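Local structure of MmeI (Methylophilus methylotrophus, 5HR4) at residues A[636-648]-A[769-781]. The protein is a DNA-binding Type IIL restriction-modification enzyme that probably methylates adenine in DNA using S-adenosyl-L-methionine. Sequence-based numbering, arbitrary orientation.
Sequences KLPSMRYGNKPTD and VISSNATYHIPSA. With nucleotides of chain C; nucleotides of chain B.
Arg641 and His777 form an antiparallel hydrogen-bonded pair: Arg641 N gives to His777 O at 2.8 Å, and His777 N gives back to Arg641 O. Tyr642 and Tyr776 are the adjoining non-hydrogen-bonded pair. Further along, Gly643 N bonds to Thr775 O, and Asn644 N to Ser771 O. The type I turn from Ser772 to Thr775 sets Asn773 against Gly643 and Lys645, just past strand 641-642. Its Ser772 OG accepts from Ala774 N, an ST turn.

The two tyrosines lie on one face of the sheet. Tyr642 CD1 sits over the Tyr776 ring, 3.5 Å from CZ, with the planes at 56°. Tyr642 CG is anti to the backbone N (chi1 -169°), which carries the ring alongside Asn773 and against the sugar-phosphate of DT3 of chain B. Asn773 ND2 hydrogen-bonds N7 of DG9 of chain C at 3.1 Å and, weakly, Tyr642 OH at 3.3 Å. Tyr642 OH also bonds a cytosine base. A leucine in place of Tyr642 would probably leave that cytosine and Asn773 ND2 without their hydroxyl partner. Met640 SD meets Tyr776 obliquely, while Met640 CE packs on Ile778 CG1.

On the other face, Arg641 CB lies over the His777 ring, a CH-pi contact. The guanidinium turns away to a DNA phosphate.

Lys645 crosses Asn773, its CB 3.6 Å from Asn773 CG. Its extended chain takes NZ to N7 and O6 of DG10 of chain C and O4 of DT3 of chain B. The antiparallel pair and the turn thus carry Tyr642, Lys645 and Asn773 to major-groove base edges, consistent with their place in the target recognition domain.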
ATOM      1  N   LYS A 636       6.656   4.564  36.642  1.00 48.09           N
ATOM      2  CA  LYS A 636       7.833   5.044  37.346  1.00 42.20           C
ATOM      3  C   LYS A 636       9.029   4.350  36.712  1.00 44.69           C
ATOM      4  O   LYS A 636       9.392   3.233  37.087  1.00 38.99           O
ATOM      5  CB  LYS A 636       7.714   4.752  38.839  1.00 39.31           C
ATOM      6  N   LEU A 637       9.636   5.018  35.726  1.00 47.70           N
ATOM      7  CA  LEU A 637      10.752   4.480  34.954  1.00 44.30           C
ATOM      8  C   LEU A 637      11.725   5.594  34.607  1.00 41.68           C
ATOM      9  O   LEU A 637      11.312   6.751  34.452  1.00 43.88           O
ATOM     10  CB  LEU A 637      10.269   3.816  33.657  1.00 45.53           C
ATOM     11  CG  LEU A 637       9.336   2.627  33.764  1.00 42.97           C
ATOM     12  CD1 LEU A 637       8.682   2.423  32.420  1.00 44.80           C
ATOM     13  CD2 LEU A 637      10.142   1.427  34.161  1.00 41.58           C
ATOM     14  N   PRO A 638      13.008   5.272  34.431  1.00 42.18           N
ATOM     15  CA  PRO A 638      13.977   6.284  33.988  1.00 37.15           C
ATOM     16  C   PRO A 638      13.722   6.682  32.545  1.00 38.86           C
ATOM     17  O   PRO A 638      13.396   5.836  31.711  1.00 44.57           O
ATOM     18  CB  PRO A 638      15.328   5.567  34.123  1.00 35.35           C
ATOM     19  CG  PRO A 638      15.025   4.244  34.824  1.00 39.85           C
ATOM     20  CD  PRO A 638      13.612   3.933  34.489  1.00 41.34           C
ATOM     21  N   SER A 639      13.898   7.973  32.247  1.00 38.10           N
ATOM     22  CA  SER A 639      13.674   8.473  30.895  1.00 33.79           C
ATOM     23  C   SER A 639      14.560   7.753  29.883  1.00 37.29           C
ATOM     24  O   SER A 639      15.665   7.304  30.197  1.00 40.30           O
ATOM     25  CB  SER A 639      13.948   9.972  30.828  1.00 37.58           C
ATOM     26  OG  SER A 639      13.192  10.657  31.800  1.00 42.18           O
ATOM     27  N   MET A 640      14.058   7.647  28.658  1.00 37.14           N
ATOM     28  CA  MET A 640      14.775   7.047  27.542  1.00 38.39           C
ATOM     29  C   MET A 640      15.134   8.121  26.518  1.00 39.31           C
ATOM     30  O   MET A 640      14.428   9.124  26.367  1.00 41.92           O
ATOM     31  CB  MET A 640      13.936   5.944  26.879  1.00 36.17           C
ATOM     32  CG  MET A 640      14.578   5.285  25.669  1.00 36.15           C
ATOM     33  SD  MET A 640      13.609   3.901  25.066  1.00 42.51           S
ATOM     34  CE  MET A 640      13.779   2.772  26.449  1.00 38.04           C
ATOM     35  N   ARG A 641      16.230   7.893  25.798  1.00 38.19           N
ATOM     36  CA  ARG A 641      16.799   8.888  24.910  1.00 34.79           C
ATOM     37  C   ARG A 641      17.041   8.308  23.521  1.00 36.07           C
ATOM     38  O   ARG A 641      17.236   7.102  23.352  1.00 36.58           O
ATOM     39  CB  ARG A 641      18.103   9.429  25.497  1.00 36.31           C
ATOM     40  CG  ARG A 641      17.922  10.001  26.885  1.00 35.14           C
ATOM     41  CD  ARG A 641      17.593  11.470  26.809  1.00 39.55           C
ATOM     42  NE  ARG A 641      18.770  12.174  26.316  1.00 49.40           N
ATOM     43  CZ  ARG A 641      18.806  13.448  25.961  1.00 39.78           C
ATOM     44  NH1 ARG A 641      17.719  14.201  26.036  1.00 43.22           N
ATOM     45  NH2 ARG A 641      19.944  13.957  25.530  1.00 41.49           N
ATOM     46  N   TYR A 642      17.037   9.202  22.532  1.00 38.41           N
ATOM     47  CA  TYR A 642      17.243   8.870  21.126  1.00 36.11           C
ATOM     48  C   TYR A 642      18.731   8.952  20.793  1.00 38.21           C
ATOM     49  O   TYR A 642      19.425   9.880  21.225  1.00 41.18           O
ATOM     50  CB  TYR A 642      16.428   9.846  20.262  1.00 35.78           C
ATOM     51  CG  TYR A 642      16.299   9.523  18.780  1.00 36.76           C
ATOM     52  CD1 TYR A 642      15.816   8.294  18.361  1.00 37.89           C
ATOM     53  CD2 TYR A 642      16.615  10.465  17.803  1.00 29.69           C
ATOM     54  CE1 TYR A 642      15.676   7.989  17.021  1.00 34.68           C
ATOM     55  CE2 TYR A 642      16.485  10.167  16.454  1.00 29.66           C
ATOM     56  CZ  TYR A 642      16.006   8.927  16.067  1.00 34.25           C
ATOM     57  OH  TYR A 642      15.846   8.590  14.726  1.00 35.86           O
ATOM     58  N   GLY A 643      19.222   7.987  20.019  1.00 32.50           N
ATOM     59  CA  GLY A 643      20.625   7.969  19.641  1.00 30.53           C
ATOM     60  C   GLY A 643      21.027   9.190  18.816  1.00 40.48           C
ATOM     61  O   GLY A 643      20.195   9.930  18.281  1.00 38.31           O
ATOM     62  N   ASN A 644      22.351   9.393  18.716  1.00 37.21           N
ATOM     63  CA  ASN A 644      22.904  10.536  17.994  1.00 33.79           C
ATOM     64  C   ASN A 644      22.716  10.370  16.490  1.00 33.15           C
ATOM     65  O   ASN A 644      23.039   9.320  15.929  1.00 33.30           O
ATOM     66  CB  ASN A 644      24.400  10.712  18.296  1.00 34.13           C
ATOM     67  CG  ASN A 644      24.765  10.352  19.723  1.00 37.58           C
ATOM     68  OD1 ASN A 644      24.657  11.170  20.641  1.00 38.72           O
ATOM     69  ND2 ASN A 644      25.214   9.118  19.915  1.00 38.96           N
ATOM     70  N   LYS A 645      22.237  11.429  15.831  1.00 30.24           N
ATOM     71  CA  LYS A 645      21.935  11.435  14.403  1.00 28.16           C
ATOM     72  C   LYS A 645      22.979  12.259  13.667  1.00 32.28           C
ATOM     73  O   LYS A 645      23.125  13.459  13.947  1.00 32.12           O
ATOM     74  CB  LYS A 645      20.536  12.004  14.170  1.00 26.28           C
ATOM     75  CG  LYS A 645      20.167  12.274  12.742  1.00 22.04           C
ATOM     76  CD  LYS A 645      18.683  12.659  12.640  1.00 24.42           C
ATOM     77  CE  LYS A 645      18.386  13.303  11.274  1.00 29.31           C
ATOM     78  NZ  LYS A 645      16.975  13.727  11.040  1.00 32.34           N
ATOM     79  N   PRO A 646      23.728  11.671  12.738  1.00 34.27           N
ATOM     80  CA  PRO A 646      24.913  12.364  12.198  1.00 36.09           C
ATOM     81  C   PRO A 646      24.631  13.357  11.074  1.00 37.42           C
ATOM     82  O   PRO A 646      25.279  14.412  11.003  1.00 37.25           O
ATOM     83  CB  PRO A 646      25.774  11.203  11.687  1.00 37.09           C
ATOM     84  CG  PRO A 646      24.754  10.133  11.332  1.00 33.02           C
ATOM     85  CD  PRO A 646      23.734  10.229  12.432  1.00 30.27           C
ATOM     86  N   THR A 647      23.691  13.015  10.196  1.00 31.73           N
ATOM     87  CA  THR A 647      23.451  13.720   8.934  1.00 30.64           C
ATOM     88  C   THR A 647      24.756  14.129   8.265  1.00 32.57           C
ATOM     89  O   THR A 647      25.061  15.310   8.121  1.00 38.68           O
ATOM     90  CB  THR A 647      22.568  14.946   9.133  1.00 31.43           C
ATOM     91  OG1 THR A 647      21.457  14.617   9.979  1.00 35.46           O
ATOM     92  CG2 THR A 647      22.033  15.410   7.789  1.00 27.33           C
ATOM     93  N   ASP A 648      25.545  13.134   7.851  1.00 33.34           N
ATOM     94  CA  ASP A 648      26.902  13.427   7.399  1.00 34.06           C
ATOM     95  C   ASP A 648      27.239  12.840   6.037  1.00 33.05           C
ATOM     96  O   ASP A 648      28.395  12.915   5.617  1.00 37.53           O
ATOM     97  CB  ASP A 648      27.927  12.935   8.427  1.00 37.99           C
ATOM     98  CG  ASP A 648      28.082  11.413   8.429  1.00 40.10           C
ATOM     99  OD1 ASP A 648      27.161  10.708   7.939  1.00 37.25           O
ATOM    100  OD2 ASP A 648      29.130  10.933   8.932  1.00 35.77           O
ATOM    101  N   VAL A 769      31.414   4.423  23.497  1.00 39.23           N
ATOM    102  CA  VAL A 769      30.944   4.107  22.156  1.00 41.93           C
ATOM    103  C   VAL A 769      29.759   5.006  21.846  1.00 39.64           C
ATOM    104  O   VAL A 769      28.890   5.236  22.694  1.00 44.08           O
ATOM    105  CB  VAL A 769      30.594   2.610  22.010  1.00 43.22           C
ATOM    106  CG1 VAL A 769      30.974   1.822  23.273  1.00 28.59           C
ATOM    107  CG2 VAL A 769      29.132   2.432  21.591  1.00 35.71           C
ATOM    108  N   ILE A 770      29.751   5.556  20.644  1.00 32.07           N
ATOM    109  CA  ILE A 770      28.727   6.498  20.224  1.00 35.59           C
ATOM    110  C   ILE A 770      27.593   5.694  19.596  1.00 32.88           C
ATOM    111  O   ILE A 770      27.832   4.911  18.671  1.00 33.40           O
ATOM    112  CB  ILE A 770      29.311   7.517  19.233  1.00 38.30           C
ATOM    113  CG1 ILE A 770      30.463   8.301  19.888  1.00 38.68           C
ATOM    114  CG2 ILE A 770      28.234   8.436  18.695  1.00 32.16           C
ATOM    115  CD1 ILE A 770      30.050   9.192  21.084  1.00 36.46           C
ATOM    116  N   SER A 771      26.367   5.868  20.100  1.00 31.86           N
ATOM    117  CA  SER A 771      25.203   5.149  19.571  1.00 36.69           C
ATOM    118  C   SER A 771      24.471   5.992  18.529  1.00 33.94           C
ATOM    119  O   SER A 771      24.205   7.176  18.758  1.00 36.37           O
ATOM    120  CB  SER A 771      24.239   4.751  20.690  1.00 33.71           C
ATOM    121  OG  SER A 771      24.047   5.810  21.616  1.00 37.92           O
ATOM    122  N   SER A 772      24.144   5.375  17.393  1.00 32.57           N
ATOM    123  CA  SER A 772      23.518   6.047  16.257  1.00 31.37           C
ATOM    124  C   SER A 772      22.018   6.233  16.496  1.00 29.92           C
ATOM    125  O   SER A 772      21.436   5.662  17.427  1.00 32.00           O
ATOM    126  CB  SER A 772      23.801   5.253  14.974  1.00 30.13           C
ATOM    127  OG  SER A 772      22.669   5.062  14.155  1.00 26.27           O
ATOM    128  N   ASN A 773      21.376   7.060  15.651  1.00 30.40           N
ATOM    129  CA  ASN A 773      19.941   7.286  15.859  1.00 30.90           C
ATOM    130  C   ASN A 773      19.093   6.076  15.480  1.00 29.99           C
ATOM    131  O   ASN A 773      17.873   6.119  15.678  1.00 36.49           O
ATOM    132  CB  ASN A 773      19.424   8.549  15.123  1.00 29.88           C
ATOM    133  CG  ASN A 773      19.661   8.540  13.607  1.00 26.72           C
ATOM    134  OD1 ASN A 773      20.782   8.365  13.138  1.00 26.39           O
ATOM    135  ND2 ASN A 773      18.599   8.770  12.840  1.00 24.23           N
ATOM    136  N   ALA A 774      19.698   5.002  14.973  1.00 32.01           N
ATOM    137  CA  ALA A 774      19.037   3.722  14.759  1.00 32.68           C
ATOM    138  C   ALA A 774      18.860   2.937  16.035  1.00 29.30           C
ATOM    139  O   ALA A 774      18.660   1.725  15.968  1.00 34.03           O
ATOM    140  CB  ALA A 774      19.821   2.872  13.754  1.00 30.52           C
ATOM    141  N   THR A 775      18.954   3.586  17.191  1.00 28.19           N
ATOM    142  CA  THR A 775      18.887   2.920  18.483  1.00 30.60           C
ATOM    143  C   THR A 775      18.277   3.890  19.475  1.00 32.61           C
ATOM    144  O   THR A 775      18.264   5.098  19.248  1.00 35.36           O
ATOM    145  CB  THR A 775      20.276   2.516  19.005  1.00 32.95           C
ATOM    146  OG1 THR A 775      21.011   3.707  19.347  1.00 32.53           O
ATOM    147  CG2 THR A 775      21.069   1.699  17.974  1.00 29.67           C
ATOM    148  N   TYR A 776      17.809   3.362  20.595  1.00 34.33           N
ATOM    149  CA  TYR A 776      17.454   4.173  21.754  1.00 35.60           C
ATOM    150  C   TYR A 776      18.356   3.750  22.902  1.00 36.80           C
ATOM    151  O   TYR A 776      19.064   2.747  22.806  1.00 40.70           O
ATOM    152  CB  TYR A 776      15.970   4.001  22.134  1.00 36.48           C
ATOM    153  CG  TYR A 776      15.027   4.699  21.187  1.00 37.81           C
ATOM    154  CD1 TYR A 776      14.771   4.172  19.926  1.00 36.74           C
ATOM    155  CD2 TYR A 776      14.420   5.905  21.535  1.00 38.14           C
ATOM    156  CE1 TYR A 776      13.926   4.815  19.039  1.00 33.32           C
ATOM    157  CE2 TYR A 776      13.566   6.556  20.656  1.00 36.22           C
ATOM    158  CZ  TYR A 776      13.318   6.001  19.408  1.00 35.95           C
ATOM    159  OH  TYR A 776      12.462   6.632  18.520  1.00 33.27           O
ATOM    160  N   HIS A 777      18.328   4.504  24.002  1.00 39.57           N
ATOM    161  CA  HIS A 777      19.136   4.102  25.149  1.00 35.44           C
ATOM    162  C   HIS A 777      18.659   4.774  26.432  1.00 36.29           C
ATOM    163  O   HIS A 777      18.081   5.868  26.414  1.00 31.66           O
ATOM    164  CB  HIS A 777      20.614   4.403  24.932  1.00 32.34           C
ATOM    165  CG  HIS A 777      20.926   5.863  24.826  1.00 39.94           C
ATOM    166  ND1 HIS A 777      20.742   6.577  23.660  1.00 39.64           N
ATOM    167  CD2 HIS A 777      21.425   6.739  25.733  1.00 35.99           C
ATOM    168  CE1 HIS A 777      21.113   7.831  23.856  1.00 41.90           C
ATOM    169  NE2 HIS A 777      21.528   7.956  25.105  1.00 39.08           N
ATOM    170  N   ILE A 778      18.907   4.081  27.542  1.00 35.40           N
ATOM    171  CA  ILE A 778      18.617   4.533  28.898  1.00 37.80           C
ATOM    172  C   ILE A 778      19.955   4.744  29.606  1.00 38.45           C
ATOM    173  O   ILE A 778      20.654   3.763  29.905  1.00 42.19           O
ATOM    174  CB  ILE A 778      17.744   3.524  29.655  1.00 39.35           C
ATOM    175  CG1 ILE A 778      16.402   3.336  28.946  1.00 41.48           C
ATOM    176  CG2 ILE A 778      17.511   3.980  31.091  1.00 39.49           C
ATOM    177  CD1 ILE A 778      15.398   2.516  29.738  1.00 36.75           C
ATOM    178  N   PRO A 779      20.366   5.983  29.872  1.00 37.83           N
ATOM    179  CA  PRO A 779      21.673   6.195  30.505  1.00 43.34           C
ATOM    180  C   PRO A 779      21.687   5.720  31.951  1.00 44.73           C
ATOM    181  O   PRO A 779      20.747   5.957  32.718  1.00 46.31           O
ATOM    182  CB  PRO A 779      21.885   7.716  30.401  1.00 37.99           C
ATOM    183  CG  PRO A 779      20.536   8.295  30.180  1.00 38.47           C
ATOM    184  CD  PRO A 779      19.762   7.249  29.415  1.00 41.62           C
ATOM    185  N   SER A 780      22.769   5.031  32.306  1.00 42.15           N
ATOM    186  CA  SER A 780      22.998   4.519  33.657  1.00 49.21           C
ATOM    187  C   SER A 780      21.836   3.627  34.116  1.00 49.88           C
ATOM    188  O   SER A 780      21.165   3.882  35.121  1.00 50.27           O
ATOM    189  CB  SER A 780      23.262   5.673  34.633  1.00 38.55           C
ATOM    190  N   ALA A 781      21.616   2.548  33.365  1.00 46.99           N
ATOM    191  CA  ALA A 781      20.456   1.689  33.582  1.00 51.11           C
ATOM    192  C   ALA A 781      20.804   0.573  34.559  1.00 53.71           C
ATOM    193  O   ALA A 781      21.734  -0.210  34.321  1.00 47.80           O
ATOM    194  CB  ALA A 781      19.950   1.103  32.265  1.00 46.77           C
TER
ATOM    195  P    DG C   9      22.744  10.520   6.362  1.00 30.69           P
ATOM    196  OP1  DG C   9      23.626  10.862   5.234  1.00 25.46           O
ATOM    197  OP2  DG C   9      23.143  10.510   7.787  1.00 34.20           O
ATOM    198  O5'  DG C   9      21.414  11.389   6.257  1.00 23.89           O
ATOM    199  C5'  DG C   9      20.857  11.627   5.007  1.00 22.20           C
ATOM    200  C4'  DG C   9      19.441  12.114   5.155  1.00 23.30           C
ATOM    201  O4'  DG C   9      18.665  11.174   5.951  1.00 24.75           O
ATOM    202  C3'  DG C   9      19.289  13.449   5.869  1.00 26.15           C
ATOM    203  O3'  DG C   9      18.163  14.079   5.341  1.00 23.70           O
ATOM    204  C2'  DG C   9      19.019  13.014   7.296  1.00 23.94           C
ATOM    205  C1'  DG C   9      18.057  11.893   6.994  1.00 23.07           C
ATOM    206  N9   DG C   9      17.808  11.013   8.107  1.00 27.14           N
ATOM    207  C8   DG C   9      18.671  10.662   9.126  1.00 23.78           C
ATOM    208  N7   DG C   9      18.134   9.872   9.996  1.00 23.19           N
ATOM    209  C5   DG C   9      16.833   9.677   9.510  1.00 31.99           C
ATOM    210  C6   DG C   9      15.761   8.900  10.012  1.00 27.58           C
ATOM    211  O6   DG C   9      15.729   8.202  11.029  1.00 26.34           O
ATOM    212  N1   DG C   9      14.631   9.007   9.205  1.00 31.57           N
ATOM    213  C2   DG C   9      14.557   9.749   8.052  1.00 28.87           C
ATOM    214  N2   DG C   9      13.402   9.731   7.388  1.00 30.07           N
ATOM    215  N3   DG C   9      15.541  10.461   7.584  1.00 33.33           N
ATOM    216  C4   DG C   9      16.640  10.379   8.354  1.00 29.40           C
TER
ATOM    217  P    DT B   3      12.786  11.993  21.545  1.00 41.98           P
ATOM    218  OP1  DT B   3      11.410  11.452  21.676  1.00 41.22           O
ATOM    219  OP2  DT B   3      13.598  11.992  22.776  1.00 44.38           O
ATOM    220  O5'  DT B   3      13.578  11.268  20.336  1.00 39.02           O
ATOM    221  C5'  DT B   3      12.892  10.496  19.316  1.00 32.16           C
ATOM    222  C4'  DT B   3      11.883  11.320  18.537  1.00 35.16           C
ATOM    223  O4'  DT B   3      12.542  12.448  17.877  1.00 36.98           O
ATOM    224  C3'  DT B   3      11.168  10.553  17.416  1.00 37.71           C
ATOM    225  O3'  DT B   3       9.821  10.991  17.313  1.00 35.35           O
ATOM    226  C2'  DT B   3      11.962  10.988  16.183  1.00 38.81           C
ATOM    227  C1'  DT B   3      12.158  12.450  16.516  1.00 32.84           C
ATOM    228  N1   DT B   3      13.205  13.116  15.722  1.00 37.03           N
ATOM    229  C2   DT B   3      12.876  13.690  14.516  1.00 33.64           C
ATOM    230  O2   DT B   3      11.759  13.660  14.047  1.00 33.07           O
ATOM    231  N3   DT B   3      13.915  14.300  13.868  1.00 35.52           N
ATOM    232  C4   DT B   3      15.227  14.414  14.307  1.00 33.91           C
ATOM    233  O4   DT B   3      16.094  14.986  13.650  1.00 29.83           O
ATOM    234  C5   DT B   3      15.502  13.801  15.583  1.00 35.63           C
ATOM    235  C7   DT B   3      16.885  13.840  16.155  1.00 28.46           C
ATOM    236  C6   DT B   3      14.487  13.191  16.223  1.00 38.86           C
TER
ATOM    237  P    DG C  10      18.047  15.673   5.293  1.00 32.14           P
ATOM    238  OP1  DG C  10      19.111  16.186   4.394  1.00 20.80           O
ATOM    239  OP2  DG C  10      18.028  16.230   6.664  1.00 27.79           O
ATOM    240  O5'  DG C  10      16.576  15.840   4.678  1.00 29.82           O
ATOM    241  C5'  DG C  10      16.048  14.832   3.791  1.00 27.67           C
ATOM    242  C4'  DG C  10      14.521  14.733   3.875  1.00 25.23           C
ATOM    243  O4'  DG C  10      14.146  13.872   4.976  1.00 32.18           O
ATOM    244  C3'  DG C  10      13.772  16.042   4.114  1.00 26.86           C
ATOM    245  O3'  DG C  10      12.499  15.934   3.552  1.00 32.54           O
ATOM    246  C2'  DG C  10      13.683  16.091   5.633  1.00 27.83           C
ATOM    247  C1'  DG C  10      13.435  14.625   5.951  1.00 32.29           C
ATOM    248  N9   DG C  10      13.892  14.219   7.274  1.00 27.78           N
ATOM    249  C8   DG C  10      15.088  14.523   7.863  1.00 29.75           C
ATOM    250  N7   DG C  10      15.229  14.004   9.055  1.00 31.11           N
ATOM    251  C5   DG C  10      14.044  13.310   9.265  1.00 31.95           C
ATOM    252  C6   DG C  10      13.623  12.537  10.379  1.00 35.21           C
ATOM    253  O6   DG C  10      14.244  12.325  11.445  1.00 31.90           O
ATOM    254  N1   DG C  10      12.335  11.991  10.174  1.00 32.73           N
ATOM    255  C2   DG C  10      11.577  12.179   9.033  1.00 28.37           C
ATOM    256  N2   DG C  10      10.383  11.606   9.011  1.00 29.00           N
ATOM    257  N3   DG C  10      11.969  12.895   7.990  1.00 34.73           N
ATOM    258  C4   DG C  10      13.209  13.434   8.176  1.00 33.16           C
TER